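Local coordinates for protein alanine racemase 1 (Caldanaerobacter subterraneus subsp. tengcongensis MB4, PDB 4Y2W) that belongs to the alanine racemase family, joining an eight-stranded TIM-type barrel to a second, largely beta-stranded domain, in an assembly of two chains, at residues F22-K27 and K241-E246; K270-K275 and L295-K300. The protein carries 1 engineered substitution. All blocks are in the same frame, centred on the assembly; numbering follows the deposited sequence.

Interaction 1 (F22-K27 and K241-E246)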
loop_
_atom_site.group_PDB
_atom_site.type_symbol
_atom_site.label_atom_id
_atom_site.label_comp_id
_atom_site.label_asym_id
_atom_site.label_seq_id
_atom_site.Cartn_x
_atom_site.Cartn_y
_atom_site.Cartn_z
ATOM N N PHE A 22 11.785 -20.808 -8.305
ATOM C CA PHE A 22 12.614 -21.332 -7.221
ATOM C C PHE A 22 13.512 -22.462 -7.730
ATOM O O PHE A 22 14.717 -22.462 -7.471
ATOM C CB PHE A 22 11.728 -21.811 -6.063
ATOM C CG PHE A 22 12.450 -22.637 -5.037
ATOM C CD1 PHE A 22 13.285 -22.038 -4.104
ATOM C CD2 PHE A 22 12.281 -24.016 -4.994
ATOM C CE1 PHE A 22 13.944 -22.797 -3.151
ATOM C CE2 PHE A 22 12.939 -24.780 -4.047
ATOM C CZ PHE A 22 13.771 -24.170 -3.122
ATOM N N ARG A 23 12.926 -23.407 -8.463
ATOM C CA ARG A 23 13.689 -24.511 -9.061
ATOM C C ARG A 23 14.741 -24.046 -10.086
ATOM O O ARG A 23 15.750 -24.720 -10.279
ATOM C CB ARG A 23 12.752 -25.551 -9.690
ATOM C CG ARG A 23 12.011 -26.402 -8.666
ATOM C CD ARG A 23 11.376 -27.639 -9.294
ATOM N NE ARG A 23 10.414 -27.308 -10.347
ATOM C CZ ARG A 23 9.172 -26.871 -10.139
ATOM N NH1 ARG A 23 8.705 -26.691 -8.907
ATOM N NH2 ARG A 23 8.389 -26.603 -11.176
ATOM N N GLU A 24 14.503 -22.905 -10.732
ATOM C CA GLU A 24 15.489 -22.308 -11.639
ATOM C C GLU A 24 16.738 -21.843 -10.890
ATOM O O GLU A 24 17.850 -21.958 -11.404
ATOM C CB GLU A 24 14.886 -21.129 -12.410
ATOM C CG GLU A 24 13.817 -21.519 -13.416
ATOM C CD GLU A 24 14.378 -22.264 -14.610
ATOM O OE1 GLU A 24 15.351 -21.771 -15.214
ATOM O OE2 GLU A 24 13.842 -23.342 -14.948
ATOM N N ILE A 25 16.554 -21.329 -9.677
ATOM C CA ILE A 25 17.677 -20.862 -8.864
ATOM C C ILE A 25 18.573 -22.029 -8.437
ATOM O O ILE A 25 19.796 -21.884 -8.381
ATOM C CB ILE A 25 17.204 -20.081 -7.616
ATOM C CG1 ILE A 25 16.342 -18.877 -8.015
ATOM C CG2 ILE A 25 18.394 -19.610 -6.785
ATOM C CD1 ILE A 25 17.001 -17.935 -9.002
ATOM N N LYS A 26 17.967 -23.177 -8.141
ATOM C CA LYS A 26 18.720 -24.382 -7.780
ATOM C C LYS A 26 19.641 -24.872 -8.906
ATOM O O LYS A 26 20.710 -25.424 -8.640
ATOM C CB LYS A 26 17.772 -25.506 -7.348
ATOM C CG LYS A 26 17.130 -25.270 -5.990
ATOM C CD LYS A 26 16.339 -26.478 -5.499
ATOM C CE LYS A 26 17.235 -27.546 -4.886
ATOM N NZ LYS A 26 17.936 -27.075 -3.657
ATOM N N LYS A 27 19.228 -24.670 -10.154
ATOM C CA LYS A 27 20.045 -25.043 -11.309
ATOM C C LYS A 27 21.315 -24.198 -11.407
ATOM O O LYS A 27 22.365 -24.706 -11.792
ATOM C CB LYS A 27 19.239 -24.912 -12.605
ATOM C CG LYS A 27 18.071 -25.882 -12.714
ATOM C CD LYS A 27 17.203 -25.569 -13.925
ATOM C CE LYS A 27 16.095 -26.597 -14.101
ATOM N NZ LYS A 27 15.255 -26.326 -15.300
ATOM N N LYS A 241 20.045 -15.742 -17.482
ATOM C CA LYS A 241 20.225 -17.090 -18.032
ATOM C C LYS A 241 19.119 -18.054 -17.572
ATOM O O LYS A 241 18.960 -19.140 -18.139
ATOM C CB LYS A 241 21.618 -17.638 -17.679
ATOM C CG LYS A 241 21.737 -18.298 -16.310
ATOM C CD LYS A 241 23.184 -18.636 -15.963
ATOM C CE LYS A 241 23.811 -17.619 -15.016
ATOM N NZ LYS A 241 23.849 -16.241 -15.581
ATOM N N VAL A 242 18.373 -17.654 -16.543
ATOM C CA VAL A 242 17.242 -18.434 -16.033
ATOM C C VAL A 242 15.966 -18.174 -16.838
ATOM O O VAL A 242 15.816 -17.116 -17.445
ATOM C CB VAL A 242 16.980 -18.145 -14.535
ATOM C CG1 VAL A 242 18.221 -18.459 -13.711
ATOM C CG2 VAL A 242 16.537 -16.703 -14.306
ATOM N N GLU A 243 15.060 -19.150 -16.830
ATOM C CA GLU A 243 13.772 -19.042 -17.519
ATOM C C GLU A 243 12.648 -18.801 -16.509
ATOM O O GLU A 243 12.150 -19.741 -15.887
ATOM C CB GLU A 243 13.481 -20.321 -18.307
ATOM C CG GLU A 243 12.234 -20.240 -19.181
ATOM C CD GLU A 243 11.291 -21.422 -19.004
ATOM O OE1 GLU A 243 10.061 -21.206 -19.049
ATOM O OE2 GLU A 243 11.773 -22.562 -18.816
ATOM N N LEU A 244 12.243 -17.543 -16.361
ATOM C CA LEU A 244 11.222 -17.178 -15.382
ATOM C C LEU A 244 9.813 -17.257 -15.962
ATOM O O LEU A 244 9.605 -16.989 -17.149
ATOM C CB LEU A 244 11.482 -15.770 -14.832
ATOM C CG LEU A 244 12.814 -15.581 -14.099
ATOM C CD1 LEU A 244 13.045 -14.115 -13.754
ATOM C CD2 LEU A 244 12.887 -16.442 -12.846
ATOM N N ARG A 245 8.858 -17.640 -15.112
ATOM C CA ARG A 245 7.440 -17.639 -15.466
ATOM C C ARG A 245 6.708 -16.538 -14.702
ATOM O O ARG A 245 7.153 -16.092 -13.645
ATOM C CB ARG A 245 6.801 -19.003 -15.182
ATOM C CG ARG A 245 7.479 -20.153 -15.912
ATOM C CD ARG A 245 6.536 -21.296 -16.261
ATOM N NE ARG A 245 5.940 -21.949 -15.091
ATOM C CZ ARG A 245 4.721 -21.706 -14.600
ATOM N NH1 ARG A 245 3.912 -20.802 -15.151
ATOM N NH2 ARG A 245 4.301 -22.382 -13.534
ATOM N N GLU A 246 5.582 -16.106 -15.256
ATOM C CA GLU A 246 4.798 -15.024 -14.679
ATOM C C GLU A 246 4.109 -15.508 -13.411
ATOM O O GLU A 246 3.382 -16.506 -13.443
ATOM C CB GLU A 246 3.763 -14.538 -15.692
ATOM C CG GLU A 246 3.166 -13.177 -15.383
ATOM C CD GLU A 246 2.209 -12.726 -16.466
ATOM O OE1 GLU A 246 2.599 -11.854 -17.264
ATOM O OE2 GLU A 246 1.081 -13.263 -16.538
#
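Glu24 meets Val242 and Glu243 where a helix of the TIM-type barrel domain faces the linker to the beta domain. Helix 15-28 leads into the first barrel strand, 34-38, while 241-246 runs as a loop between the last barrel strand, 222-224, and strand 248-260. At the start of the segment, Phe22 turns from the linker and packs on Ile35 of strand 34-38 and on Leu55 of helix 48-58, and Arg23 makes a salt bridge with Glu58 of that helix.

Glu24 is the residue that reaches across. Its first torsion lays CG beside the backbone N (chi1 -68°), and a bend at chi2 folds the chain so that the carboxylate meets the linker backbone. Glu24 OE1 accepts the amide of Glu243 N at 3.1 Å, with an almost straight N-H...O angle of 170°; the donor approaches from above the carboxylate plane, 53° out of it. The same oxygen lies 3.9 Å from Val242 CA, and the Val242 side chain touches Tyr233 and Ile28. Further back on the chain, Glu24 CG rests 3.5 Å from Glu243 O, a carbonyl that is hydrogen-bonded to His20 NE2 one turn earlier on the helix. Thus both the N-H and the C=O of Glu243 are held by side chains of one helix.

One residue on, Ile25 faces the barrel, against Ile35 and Ile228. Lys27 comes back beside Glu24, its extended chain making a salt bridge whose hydrogen bond is weak. That positive charge probably eases the proximity of two acids, Glu24 OE2 and Glu243 OE2, which stand 4.5 Å apart. Lys27 NZ lies 3.3 Å from Glu24 OE2.

Interaction 2 (K270-K275 and L295-K300); sequences KSFVTK and LSNNYK
Asn297 reaches from the corner of a type II beta turn to Ser271 and Phe272, at the start of the second strand of a small two-stranded antiparallel sheet (265-266 with 272-273) in the beta domain; Ser271 comes just before that strand. The turn runs from Leu295 to Asn298 and is closed by Asn298 N donating to Leu295 O at 3.0 Å. Leu295, its first residue, packs on Met351 of helix 348-354. Ser296 follows, its hydroxyl bonded to the backbone of Arg293 and Val314.

Asn297 sits third in the turn with a positive phi (57°), and its CG stands beside its own backbone N, which sends the amide outward to the other segment. The two ends of that amide have different tasks. Asn297 ND2 gives a weak, bent hydrogen bond to Ser271 OG, 3.2 Å long. Asn297 OD1, which takes a hydrogen bond from Gly312 N, comes obliquely to the Phe272 ring, 3.4 Å from its CD2. Amide and ring planes are only 16° apart, and the two side chains cross at a slant. The bond from Gly312 N probably helps fix the rotation of the amide that meets both Ser271 and Phe272.

Past the turn, Tyr299 returns to the body of the domain, bonding through its backbone to Ile310, and Lys300 begins strand 300-303. On the opposing segment, Phe272 pairs with Ile266 through its backbone and lays its side chain on Val311, while Lys270 makes a cation-pi contact with Tyr179 of the second subunit. The hairpin segment ends by curling back on itself: Lys275 NZ donates to Val273 O at 3.2 Å, in the carbonyl plane.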
loop_
_atom_site.group_PDB
_atom_site.type_symbol
_atom_site.label_atom_id
_atom_site.label_comp_id
_atom_site.label_asym_id
_atom_site.label_seq_id
_atom_site.Cartn_x
_atom_site.Cartn_y
_atom_site.Cartn_z
ATOM N N LYS A 270 -10.693 18.274 -15.988
ATOM C CA LYS A 270 -10.893 18.144 -17.432
ATOM C C LYS A 270 -9.574 17.918 -18.185
ATOM O O LYS A 270 -9.365 18.475 -19.262
ATOM C CB LYS A 270 -11.626 19.374 -17.980
ATOM C CG LYS A 270 -12.833 19.786 -17.146
ATOM C CD LYS A 270 -13.919 20.466 -17.971
ATOM C CE LYS A 270 -13.470 21.783 -18.577
ATOM N NZ LYS A 270 -14.594 22.439 -19.301
ATOM N N SER A 271 -8.702 17.082 -17.622
ATOM C CA SER A 271 -7.364 16.860 -18.180
ATOM C C SER A 271 -7.387 16.163 -19.545
ATOM O O SER A 271 -6.427 16.271 -20.306
ATOM C CB SER A 271 -6.487 16.067 -17.200
ATOM O OG SER A 271 -6.817 14.687 -17.200
ATOM N N PHE A 272 -8.469 15.443 -19.842
ATOM C CA PHE A 272 -8.639 14.781 -21.136
ATOM C C PHE A 272 -9.953 15.208 -21.792
ATOM O O PHE A 272 -10.948 15.473 -21.113
ATOM C CB PHE A 272 -8.610 13.258 -20.962
ATOM C CG PHE A 272 -8.749 12.486 -22.251
ATOM C CD1 PHE A 272 -10.005 12.141 -22.742
ATOM C CD2 PHE A 272 -7.625 12.095 -22.971
ATOM C CE1 PHE A 272 -10.135 11.434 -23.928
ATOM C CE2 PHE A 272 -7.750 11.383 -24.157
ATOM C CZ PHE A 272 -9.007 11.052 -24.635
ATOM N N VAL A 273 -9.936 15.278 -23.120
ATOM C CA VAL A 273 -11.143 15.497 -23.909
ATOM C C VAL A 273 -11.087 14.610 -25.150
ATOM O O VAL A 273 -10.044 14.490 -25.790
ATOM C CB VAL A 273 -11.311 16.979 -24.316
ATOM C CG1 VAL A 273 -10.205 17.429 -25.268
ATOM C CG2 VAL A 273 -12.683 17.213 -24.934
ATOM N N THR A 274 -12.207 13.983 -25.480
ATOM C CA THR A 274 -12.283 13.143 -26.666
ATOM C C THR A 274 -12.127 13.986 -27.929
ATOM O O THR A 274 -12.636 15.107 -28.006
ATOM C CB THR A 274 -13.617 12.377 -26.731
ATOM O OG1 THR A 274 -14.709 13.279 -26.501
ATOM C CG2 THR A 274 -13.643 11.274 -25.689
ATOM N N LYS A 275 -11.403 13.437 -28.903
ATOM C CA LYS A 275 -11.245 14.052 -30.224
ATOM C C LYS A 275 -12.113 13.336 -31.266
ATOM O O LYS A 275 -12.004 13.609 -32.462
ATOM C CB LYS A 275 -9.769 14.027 -30.656
ATOM C CG LYS A 275 -8.868 14.999 -29.903
ATOM C CD LYS A 275 -8.286 14.390 -28.634
ATOM C CE LYS A 275 -7.498 15.418 -27.829
ATOM N NZ LYS A 275 -7.001 14.877 -26.530
ATOM N N LEU A 295 0.306 7.564 -13.778
ATOM C CA LEU A 295 -0.126 6.898 -15.010
ATOM C C LEU A 295 -1.326 7.582 -15.676
ATOM O O LEU A 295 -1.745 7.171 -16.757
ATOM C CB LEU A 295 -0.461 5.430 -14.738
ATOM C CG LEU A 295 0.643 4.562 -14.127
ATOM C CD1 LEU A 295 0.146 3.134 -13.979
ATOM C CD2 LEU A 295 1.914 4.596 -14.957
ATOM N N SER A 296 -1.885 8.604 -15.028
ATOM C CA SER A 296 -2.895 9.468 -15.646
ATOM C C SER A 296 -2.468 9.884 -17.053
ATOM O O SER A 296 -1.443 10.551 -17.213
ATOM C CB SER A 296 -3.093 10.726 -14.795
ATOM O OG SER A 296 -3.495 10.411 -13.471
ATOM N N ASN A 297 -3.236 9.471 -18.064
ATOM C CA ASN A 297 -2.954 9.801 -19.470
ATOM C C ASN A 297 -1.573 9.371 -19.993
ATOM O O ASN A 297 -1.030 10.019 -20.893
ATOM C CB ASN A 297 -3.141 11.309 -19.722
ATOM C CG ASN A 297 -4.591 11.733 -19.694
ATOM O OD1 ASN A 297 -5.391 11.299 -20.524
ATOM N ND2 ASN A 297 -4.939 12.604 -18.752
ATOM N N ASN A 298 -0.997 8.303 -19.440
ATOM C CA ASN A 298 0.223 7.714 -20.014
ATOM C C ASN A 298 0.484 6.303 -19.512
ATOM O O ASN A 298 1.535 6.003 -18.939
ATOM C CB ASN A 298 1.469 8.605 -19.824
ATOM C CG ASN A 298 1.817 8.830 -18.370
ATOM O OD1 ASN A 298 0.935 8.867 -17.517
ATOM N ND2 ASN A 298 3.104 8.981 -18.078
ATOM N N TYR A 299 -0.497 5.442 -19.732
ATOM C CA TYR A 299 -0.280 4.008 -19.694
ATOM C C TYR A 299 -1.397 3.334 -20.469
ATOM O O TYR A 299 -2.466 3.913 -20.658
ATOM C CB TYR A 299 -0.212 3.476 -18.257
ATOM C CG TYR A 299 0.553 2.168 -18.138
ATOM C CD1 TYR A 299 1.927 2.114 -18.387
ATOM C CD2 TYR A 299 -0.092 0.985 -17.781
ATOM C CE1 TYR A 299 2.628 0.922 -18.288
ATOM C CE2 TYR A 299 0.604 -0.208 -17.678
ATOM C CZ TYR A 299 1.961 -0.236 -17.932
ATOM O OH TYR A 299 2.651 -1.423 -17.826
ATOM N N LYS A 300 -1.135 2.118 -20.931
ATOM C CA LYS A 300 -2.134 1.336 -21.638
ATOM C C LYS A 300 -2.264 -0.027 -20.980
ATOM O O LYS A 300 -1.264 -0.704 -20.744
ATOM C CB LYS A 300 -1.751 1.197 -23.109
ATOM C CG LYS A 300 -1.590 2.531 -23.817
ATOM C CD LYS A 300 -1.138 2.359 -25.256
ATOM C CE LYS A 300 -0.995 3.709 -25.942
ATOM N NZ LYS A 300 -0.787 3.563 -27.410
#

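In the fold
Interaction 1 closes in sequence before interaction 2 opens, and the two do not touch: their centres are 38 Å apart and their nearest atoms about 10 Å. Interaction 1 is a buried contact about 16 Å from the centre of the chain, made where the chain leaves the barrel for the beta domain. Interaction 2 lies at the surface of that second domain, about 31 Å from the centre. Here a bound alanine comes within about 12 Å of the Ser271 side chain. Tyr268, just before 270-275, and Tyr287, between the two segments, line one alanine pocket with Cys315 and Met316; Lys40, just beyond barrel strand 34-38, lines another.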